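Local atomic coordinates of leucine--tRNA ligase (Agrobacterium radiobacter, PDB entry 5AH5), a protein that probably joins leucine to tRNA(Leu) at the expense of ATP, as a class I aminoacyl-tRNA synthetase, giving leucyl-tRNA(Leu), AMP and diphosphate. Residues 215-220 with 529-534; 163-168 with 417-422. All coordinates share one frame; numbering follows the deposited sequence.

Contact 1 (215-220 with 529-534); sequences RNIQRN and HATLHL. With LSS (5'-O-(L-leucylsulfamoyl)adenosine), chain I; nucleotides of chain D.
Q218, on helix 212-222, reaches the type I beta turn H529-L532 and the first turn of helix 533-546, which follow strand 520-524 of the Rossmann-like catalytic sheet of a class I synthetase. Its side chain, extended beyond CG, brings NE2 between two backbone oxygens. The firmer bond runs from Q218 NE2 to A530 O (3.0 Å), with the donor in the carbonyl plane; the one from Q218 NE2 to L534 O is weak. OE1 of the same amide accepts from NH1 of R538, one turn beyond L534 on helix 533-546, so both ends of the amide are held and its rotation is fixed. Beside this polar grip, the CG2 methyl of I217 rests against A530 CB (4.0 Å) and T531 CG2 (3.8 Å), the I217 and T531 side chains crossing at about a right angle. Each segment also meets a substrate or its analogue: N216 OD1 accepts from O2' of C3 in RNA chain D, while H529 and H533 belong to the pocket for the leucyl-adenylate analogue LSS. LSS C11 lies over one face of the H533 ring, toward its rim, and H529 NE2 donates to LSS O1 at 2.8 Å and 158°, the oxygen lying in the plane of the imidazole at its edge.

Contact 2 (163-168 with 417-422); sequences VLAAEQ and ISRQRY
The guanidinium of R419 fills the tight part of this contact, lying between L164 and the backbone of its own strand. L164 CA sits 4.0 Å above the centre of the guanidinium plane, and I417 O lies over the other face, nearer the rim. A bend at chi2 (-71°) folds the R419 chain back, so that NH1 can donate to S418 O and CD presses on V163 O at 3.0 Å. R419 NH2 gives a weak bond to Q168 OE1 (2.9 Å), the amide and guanidinium planes being turned 43° apart. The same OE1 also accepts from A165 N at 2.9 Å, tying together the residues that flank the 3-10 segment 166-167. The polar ends are buried and shared: D488 OD1 forms a salt bridge with R419 NE and accepts a hydrogen bond from Q168 NE2, and R419 NH2 also donates to S416 O. Packing is looser round Q420, which is partly exposed and makes fewer contacts, yet this side holds the straighter bond between the segments, from V163 N to Q420 OE1 at 2.8 Å and 168°. V163 CG2 lies 3.5 Å from the same Q420 OE1. Strands 162-164 and 415-419 are not paired with each other; 162-164 pairs with 153-157, and 415-419 with 182-191 and 486-487, and an arginine side chain fills the junction of this branched antiparallel sheet.

Along the chain the segments alternate, in the order 163-168, 215-220, 417-422, 529-534, and each contact joins parts far apart in sequence, 309 residues in contact 1 and 249 in contact 2. The centres of the two contacts lie about 19 Å apart. Contact 1 sits beside the parallel catalytic sheet and between tRNA and adenylate analogue, contact 2 in the branched antiparallel sheet that also includes strand 425-432, which bears the zinc ligand C432. They touch directly: T531 O packs on E167 CG, and L532 CD2 on Q168 CG. E167 bonds W221 of helix 212-222 through OE2 and Y536 of helix 533-546 through OE1, so the segment after strand 162-164 touches both helices of contact 1.

Contact 1 (215-220 with 529-534)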
loop_
_atom_site.group_PDB
_atom_site.type_symbol
_atom_site.label_atom_id
_atom_site.label_comp_id
_atom_site.label_asym_id
_atom_site.label_seq_id
_atom_site.Cartn_x
_atom_site.Cartn_y
_atom_site.Cartn_z
ATOM N N ARG B 215 0.585 9.138 -4.320
ATOM C CA ARG B 215 -0.465 10.153 -4.499
ATOM C C ARG B 215 -0.606 10.709 -5.924
ATOM O O ARG B 215 -1.736 10.828 -6.449
ATOM C CB ARG B 215 -0.289 11.294 -3.511
ATOM C CG ARG B 215 -0.610 10.858 -2.097
ATOM C CD ARG B 215 -0.679 12.029 -1.177
ATOM N NE ARG B 215 0.660 12.388 -0.750
ATOM C CZ ARG B 215 0.983 13.538 -0.162
ATOM N NH1 ARG B 215 0.052 14.479 0.074
ATOM N NH2 ARG B 215 2.251 13.727 0.212
ATOM N N ASN B 216 0.537 11.037 -6.520
ATOM C CA ASN B 216 0.599 11.536 -7.870
ATOM C C ASN B 216 0.196 10.421 -8.858
ATOM O O ASN B 216 -0.439 10.684 -9.811
ATOM C CB ASN B 216 2.023 12.032 -8.220
ATOM C CG ASN B 216 2.124 12.543 -9.666
ATOM O OD1 ASN B 216 1.538 13.561 -10.001
ATOM N ND2 ASN B 216 2.774 11.804 -10.516
ATOM N N ILE B 217 0.594 9.188 -8.632
ATOM C CA ILE B 217 0.136 8.080 -9.503
ATOM C C ILE B 217 -1.409 7.964 -9.494
ATOM O O ILE B 217 -2.055 7.805 -10.570
ATOM C CB ILE B 217 0.848 6.777 -9.140
ATOM C CG1 ILE B 217 2.329 6.866 -9.532
ATOM C CG2 ILE B 217 0.261 5.592 -9.892
ATOM C CD1 ILE B 217 3.183 5.779 -8.904
ATOM N N GLN B 218 -2.015 8.158 -8.320
ATOM C CA GLN B 218 -3.471 8.139 -8.234
ATOM C C GLN B 218 -4.122 9.338 -8.912
ATOM O O GLN B 218 -5.190 9.222 -9.503
ATOM C CB GLN B 218 -3.959 7.983 -6.788
ATOM C CG GLN B 218 -3.667 6.598 -6.184
ATOM C CD GLN B 218 -4.507 6.254 -4.943
ATOM O OE1 GLN B 218 -5.269 7.073 -4.413
ATOM N NE2 GLN B 218 -4.357 5.022 -4.478
ATOM N N ARG B 219 -3.504 10.505 -8.794
ATOM C CA ARG B 219 -3.985 11.740 -9.441
ATOM C C ARG B 219 -4.092 11.550 -10.961
ATOM O O ARG B 219 -5.086 11.917 -11.577
ATOM C CB ARG B 219 -3.010 12.893 -9.072
ATOM C CG ARG B 219 -3.278 14.277 -9.641
ATOM C CD ARG B 219 -2.547 15.399 -8.858
ATOM N NE ARG B 219 -3.141 15.672 -7.519
ATOM C CZ ARG B 219 -2.614 15.365 -6.312
ATOM N NH1 ARG B 219 -1.409 14.773 -6.174
ATOM N NH2 ARG B 219 -3.296 15.675 -5.201
ATOM N N ASN B 220 -3.070 10.944 -11.545
ATOM C CA ASN B 220 -3.036 10.667 -12.966
ATOM C C ASN B 220 -3.991 9.543 -13.371
ATOM O O ASN B 220 -4.446 9.534 -14.505
ATOM C CB ASN B 220 -1.650 10.196 -13.394
ATOM C CG ASN B 220 -0.569 11.280 -13.288
ATOM O OD1 ASN B 220 -0.847 12.473 -13.186
ATOM N ND2 ASN B 220 0.676 10.840 -13.310
ATOM N N HIS B 529 0.413 -1.748 -6.021
ATOM C CA HIS B 529 -1.027 -1.572 -5.759
ATOM C C HIS B 529 -1.567 -0.161 -5.833
ATOM O O HIS B 529 -2.738 0.083 -5.540
ATOM C CB HIS B 529 -1.422 -2.251 -4.463
ATOM C CG HIS B 529 -1.499 -3.729 -4.589
ATOM N ND1 HIS B 529 -2.449 -4.358 -5.391
ATOM C CD2 HIS B 529 -0.692 -4.702 -4.114
ATOM C CE1 HIS B 529 -2.241 -5.660 -5.352
ATOM N NE2 HIS B 529 -1.174 -5.897 -4.610
ATOM N N ALA B 530 -0.734 0.777 -6.276
ATOM C CA ALA B 530 -1.106 2.180 -6.304
ATOM C C ALA B 530 -2.397 2.468 -7.030
ATOM O O ALA B 530 -3.199 3.319 -6.598
ATOM C CB ALA B 530 0.037 2.997 -6.906
ATOM N N THR B 531 -2.625 1.812 -8.162
ATOM C CA THR B 531 -3.914 2.015 -8.820
ATOM C C THR B 531 -4.661 0.682 -8.960
ATOM O O THR B 531 -5.463 0.557 -9.875
ATOM C CB THR B 531 -3.803 2.693 -10.183
ATOM O OG1 THR B 531 -3.034 1.864 -11.029
ATOM C CG2 THR B 531 -3.170 4.074 -10.054
ATOM N N LEU B 532 -4.406 -0.269 -8.040
ATOM C CA LEU B 532 -5.308 -1.406 -7.772
ATOM C C LEU B 532 -5.867 -1.272 -6.358
ATOM O O LEU B 532 -6.732 -0.482 -6.158
ATOM C CB LEU B 532 -4.611 -2.756 -8.012
ATOM C CG LEU B 532 -4.342 -3.046 -9.507
ATOM C CD1 LEU B 532 -3.110 -3.873 -9.748
ATOM C CD2 LEU B 532 -5.523 -3.711 -10.165
ATOM N N HIS B 533 -5.373 -2.025 -5.382
ATOM C CA HIS B 533 -5.979 -2.097 -4.064
ATOM C C HIS B 533 -6.019 -0.730 -3.341
ATOM O O HIS B 533 -7.012 -0.418 -2.666
ATOM C CB HIS B 533 -5.295 -3.180 -3.247
ATOM C CG HIS B 533 -5.430 -3.028 -1.750
ATOM N ND1 HIS B 533 -6.597 -3.301 -1.075
ATOM C CD2 HIS B 533 -4.507 -2.732 -0.791
ATOM C CE1 HIS B 533 -6.408 -3.124 0.227
ATOM N NE2 HIS B 533 -5.156 -2.754 0.426
ATOM N N LEU B 534 -5.001 0.128 -3.544
ATOM C CA LEU B 534 -4.947 1.428 -2.869
ATOM C C LEU B 534 -5.956 2.391 -3.453
ATOM O O LEU B 534 -6.341 3.319 -2.788
ATOM C CB LEU B 534 -3.494 2.023 -2.929
ATOM C CG LEU B 534 -2.424 1.213 -2.163
ATOM C CD1 LEU B 534 -0.979 1.622 -2.431
ATOM C CD2 LEU B 534 -2.734 1.233 -0.655
HETATM C C1 LSS I . -0.886 -9.119 -2.813
HETATM N N1 LSS I . 9.796 -7.838 -2.514
HETATM O O1 LSS I . -0.268 -8.315 -3.476
HETATM S S1 LSS I . 1.034 -10.660 -2.695
HETATM C C2 LSS I . 9.135 -7.041 -1.677
HETATM N N2 LSS I . -0.375 -10.264 -2.397
HETATM O O2 LSS I . 4.362 -5.978 -2.363
HETATM N N3 LSS I . 7.822 -7.194 -1.398
HETATM O O3 LSS I . 2.816 -5.820 -0.084
HETATM C C4 LSS I . 7.152 -8.209 -1.993
HETATM N N4 LSS I . -3.051 -10.026 -1.958
HETATM O O4 LSS I . 4.158 -8.828 -0.263
HETATM C C5 LSS I . 7.768 -9.016 -2.942
HETATM O O5 LSS I . 1.998 -9.605 -1.982
HETATM C C6 LSS I . 9.108 -8.805 -3.219
HETATM N N6 LSS I . 9.730 -9.631 -4.099
HETATM C C7 LSS I . -3.867 -7.113 -1.221
HETATM N N7 LSS I . 6.842 -9.897 -3.401
HETATM C C8 LSS I . 5.656 -9.613 -2.796
HETATM C C9 LSS I . -2.462 -7.621 -1.554
HETATM N N9 LSS I . 5.869 -8.599 -1.917
HETATM C CA LSS I . -2.324 -8.841 -2.483
HETATM C C10 LSS I . -4.485 -6.495 -2.486
HETATM C C11 LSS I . -3.755 -6.128 -0.004
HETATM O O1A LSS I . 1.512 -10.682 -4.084
HETATM C C21 LSS I . 4.892 -7.931 -1.080
HETATM C C22 LSS I . 3.874 -7.198 -1.881
HETATM C C23 LSS I . 2.721 -7.027 -0.889
HETATM C C24 LSS I . 2.864 -8.293 -0.069
HETATM C C25 LSS I . 1.965 -9.425 -0.570
HETATM O O2A LSS I . 1.398 -11.905 -2.053
ATOM P P C D 4 4.576 18.164 -11.411
ATOM O OP1 C D 4 4.297 19.300 -10.493
ATOM O OP2 C D 4 5.555 18.294 -12.518
ATOM O "O5'" C D 4 5.159 16.914 -10.611
ATOM C "C5'" C D 4 4.393 16.313 -9.556
ATOM C "C4'" C D 4 4.846 14.892 -9.311
ATOM O "O4'" C D 4 4.882 14.107 -10.537
ATOM C "C3'" C D 4 6.256 14.739 -8.781
ATOM O "O3'" C D 4 6.317 15.104 -7.419
ATOM C "C2'" C D 4 6.483 13.257 -9.011
ATOM O "O2'" C D 4 5.876 12.430 -8.033
ATOM C "C1'" C D 4 5.883 13.104 -10.409
ATOM N N1 C D 4 6.872 13.262 -11.492
ATOM C C2 C D 4 7.841 12.271 -11.641
ATOM O O2 C D 4 7.854 11.318 -10.847
ATOM N N3 C D 4 8.742 12.371 -12.646
ATOM C C4 C D 4 8.702 13.415 -13.478
ATOM N N4 C D 4 9.609 13.464 -14.458
ATOM C C5 C D 4 7.730 14.448 -13.345
ATOM C C6 C D 4 6.836 14.328 -12.353
ATOM P P C D 3 3.047 19.719 -16.868
ATOM O OP1 C D 3 2.528 20.942 -16.204
ATOM O OP2 C D 3 4.399 19.713 -17.496
ATOM O "O5'" C D 3 2.991 18.530 -15.812
ATOM C "C5'" C D 3 1.894 18.445 -14.886
ATOM C "C4'" C D 3 1.923 17.132 -14.144
ATOM O "O4'" C D 3 2.057 16.015 -15.073
ATOM C "C3'" C D 3 3.092 16.886 -13.205
ATOM O "O3'" C D 3 3.146 17.655 -12.003
ATOM C "C2'" C D 3 2.920 15.399 -12.968
ATOM O "O2'" C D 3 1.777 15.119 -12.190
ATOM C "C1'" C D 3 2.666 14.917 -14.398
ATOM N N1 C D 3 3.903 14.517 -15.109
ATOM C C2 C D 3 4.510 13.306 -14.749
ATOM O O2 C D 3 3.986 12.612 -13.856
ATOM N N3 C D 3 5.641 12.915 -15.390
ATOM C C4 C D 3 6.181 13.698 -16.329
ATOM C C5 C D 3 5.593 14.941 -16.702
ATOM C C6 C D 3 4.466 15.310 -16.072
#

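Contact 2 (163-168 with 417-422)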
loop_
_atom_site.group_PDB
_atom_site.type_symbol
_atom_site.label_atom_id
_atom_site.label_comp_id
_atom_site.label_asym_id
_atom_site.label_seq_id
_atom_site.Cartn_x
_atom_site.Cartn_y
_atom_site.Cartn_z
ATOM N N VAL B 163 -13.851 -11.079 -18.163
ATOM C CA VAL B 163 -13.848 -9.651 -18.126
ATOM C C VAL B 163 -12.836 -9.206 -17.023
ATOM O O VAL B 163 -12.643 -9.921 -16.042
ATOM C CB VAL B 163 -15.282 -9.164 -17.853
ATOM C CG1 VAL B 163 -15.318 -7.735 -17.394
ATOM C CG2 VAL B 163 -16.122 -9.359 -19.052
ATOM N N LEU B 164 -12.146 -8.090 -17.247
ATOM C CA LEU B 164 -11.202 -7.474 -16.271
ATOM C C LEU B 164 -11.583 -6.006 -16.039
ATOM O O LEU B 164 -12.109 -5.360 -16.918
ATOM C CB LEU B 164 -9.768 -7.494 -16.795
ATOM C CG LEU B 164 -9.141 -8.875 -16.910
ATOM C CD1 LEU B 164 -7.763 -8.678 -17.469
ATOM C CD2 LEU B 164 -9.114 -9.666 -15.611
ATOM N N ALA B 165 -11.291 -5.489 -14.852
ATOM C CA ALA B 165 -11.424 -4.040 -14.556
ATOM C C ALA B 165 -10.355 -3.223 -15.308
ATOM O O ALA B 165 -9.360 -3.762 -15.694
ATOM C CB ALA B 165 -11.309 -3.796 -13.044
ATOM N N ALA B 166 -10.620 -1.953 -15.564
ATOM C CA ALA B 166 -9.662 -1.083 -16.251
ATOM C C ALA B 166 -8.306 -1.105 -15.508
ATOM O O ALA B 166 -7.254 -1.008 -16.136
ATOM C CB ALA B 166 -10.202 0.329 -16.356
ATOM N N GLU B 167 -8.319 -1.309 -14.191
ATOM C CA GLU B 167 -7.071 -1.230 -13.392
ATOM C C GLU B 167 -6.264 -2.458 -13.589
ATOM O O GLU B 167 -5.041 -2.415 -13.339
ATOM C CB GLU B 167 -7.375 -1.040 -11.903
ATOM C CG GLU B 167 -8.035 0.278 -11.526
ATOM C CD GLU B 167 -9.413 0.545 -12.059
ATOM O OE1 GLU B 167 -10.241 -0.430 -12.221
ATOM O OE2 GLU B 167 -9.683 1.764 -12.297
ATOM N N GLN B 168 -6.903 -3.557 -14.094
ATOM C CA GLN B 168 -6.218 -4.815 -14.341
ATOM C C GLN B 168 -5.752 -4.970 -15.792
ATOM O O GLN B 168 -5.335 -6.040 -16.222
ATOM C CB GLN B 168 -7.113 -6.002 -13.932
ATOM C CG GLN B 168 -7.421 -6.116 -12.443
ATOM C CD GLN B 168 -8.643 -7.033 -12.199
ATOM O OE1 GLN B 168 -9.717 -6.778 -12.728
ATOM N NE2 GLN B 168 -8.478 -8.050 -11.390
ATOM N N ILE B 417 -16.625 -5.615 -11.692
ATOM C CA ILE B 417 -16.369 -6.600 -10.643
ATOM C C ILE B 417 -16.797 -8.018 -10.947
ATOM O O ILE B 417 -16.341 -8.947 -10.278
ATOM C CB ILE B 417 -16.919 -6.156 -9.267
ATOM C CG1 ILE B 417 -18.422 -5.834 -9.309
ATOM C CG2 ILE B 417 -16.136 -4.932 -8.823
ATOM C CD1 ILE B 417 -19.091 -5.768 -7.945
ATOM N N SER B 418 -17.618 -8.203 -11.963
ATOM C CA SER B 418 -18.055 -9.532 -12.340
ATOM C C SER B 418 -17.036 -10.255 -13.216
ATOM O O SER B 418 -16.507 -9.707 -14.177
ATOM C CB SER B 418 -19.464 -9.522 -12.942
ATOM O OG SER B 418 -19.691 -8.484 -13.876
ATOM N N ARG B 419 -16.756 -11.488 -12.826
ATOM C CA ARG B 419 -15.747 -12.303 -13.449
ATOM C C ARG B 419 -16.382 -13.632 -13.873
ATOM O O ARG B 419 -17.108 -14.228 -13.093
ATOM C CB ARG B 419 -14.600 -12.530 -12.449
ATOM C CG ARG B 419 -14.002 -11.201 -11.988
ATOM C CD ARG B 419 -13.226 -10.553 -13.117
ATOM N NE ARG B 419 -12.634 -9.299 -12.655
ATOM C CZ ARG B 419 -13.173 -8.120 -12.815
ATOM N NH1 ARG B 419 -14.321 -7.971 -13.486
ATOM N NH2 ARG B 419 -12.552 -7.053 -12.312
ATOM N N GLN B 420 -16.046 -14.123 -15.061
ATOM C CA GLN B 420 -16.608 -15.414 -15.576
ATOM C C GLN B 420 -15.695 -16.490 -15.129
ATOM O O GLN B 420 -15.087 -17.235 -15.908
ATOM C CB GLN B 420 -16.827 -15.427 -17.104
ATOM C CG GLN B 420 -17.803 -14.320 -17.613
ATOM C CD GLN B 420 -17.272 -12.871 -17.355
ATOM O OE1 GLN B 420 -16.150 -12.603 -17.700
ATOM N NE2 GLN B 420 -18.057 -11.984 -16.736
ATOM N N ARG B 421 -15.645 -16.630 -13.822
ATOM C CA ARG B 421 -14.700 -17.543 -13.176
ATOM C C ARG B 421 -15.372 -18.262 -12.018
ATOM O O ARG B 421 -16.233 -17.708 -11.416
ATOM C CB ARG B 421 -13.567 -16.671 -12.636
ATOM C CG ARG B 421 -12.629 -16.269 -13.734
ATOM C CD ARG B 421 -11.631 -17.381 -13.672
ATOM N NE ARG B 421 -10.764 -17.238 -14.723
ATOM C CZ ARG B 421 -9.480 -17.580 -14.698
ATOM N NH1 ARG B 421 -8.881 -18.194 -13.674
ATOM N NH2 ARG B 421 -8.829 -17.322 -15.778
ATOM N N TYR B 422 -14.927 -19.474 -11.749
ATOM C CA TYR B 422 -15.358 -20.279 -10.636
ATOM C C TYR B 422 -14.875 -19.739 -9.245
ATOM O O TYR B 422 -15.679 -19.610 -8.300
ATOM C CB TYR B 422 -14.815 -21.697 -10.801
ATOM C CG TYR B 422 -15.061 -22.632 -9.633
ATOM C CD1 TYR B 422 -16.326 -23.203 -9.379
ATOM C CD2 TYR B 422 -14.035 -23.019 -8.814
ATOM C CE1 TYR B 422 -16.524 -24.081 -8.306
ATOM C CE2 TYR B 422 -14.238 -23.825 -7.728
ATOM C CZ TYR B 422 -15.504 -24.393 -7.497
ATOM O OH TYR B 422 -15.672 -25.240 -6.416
#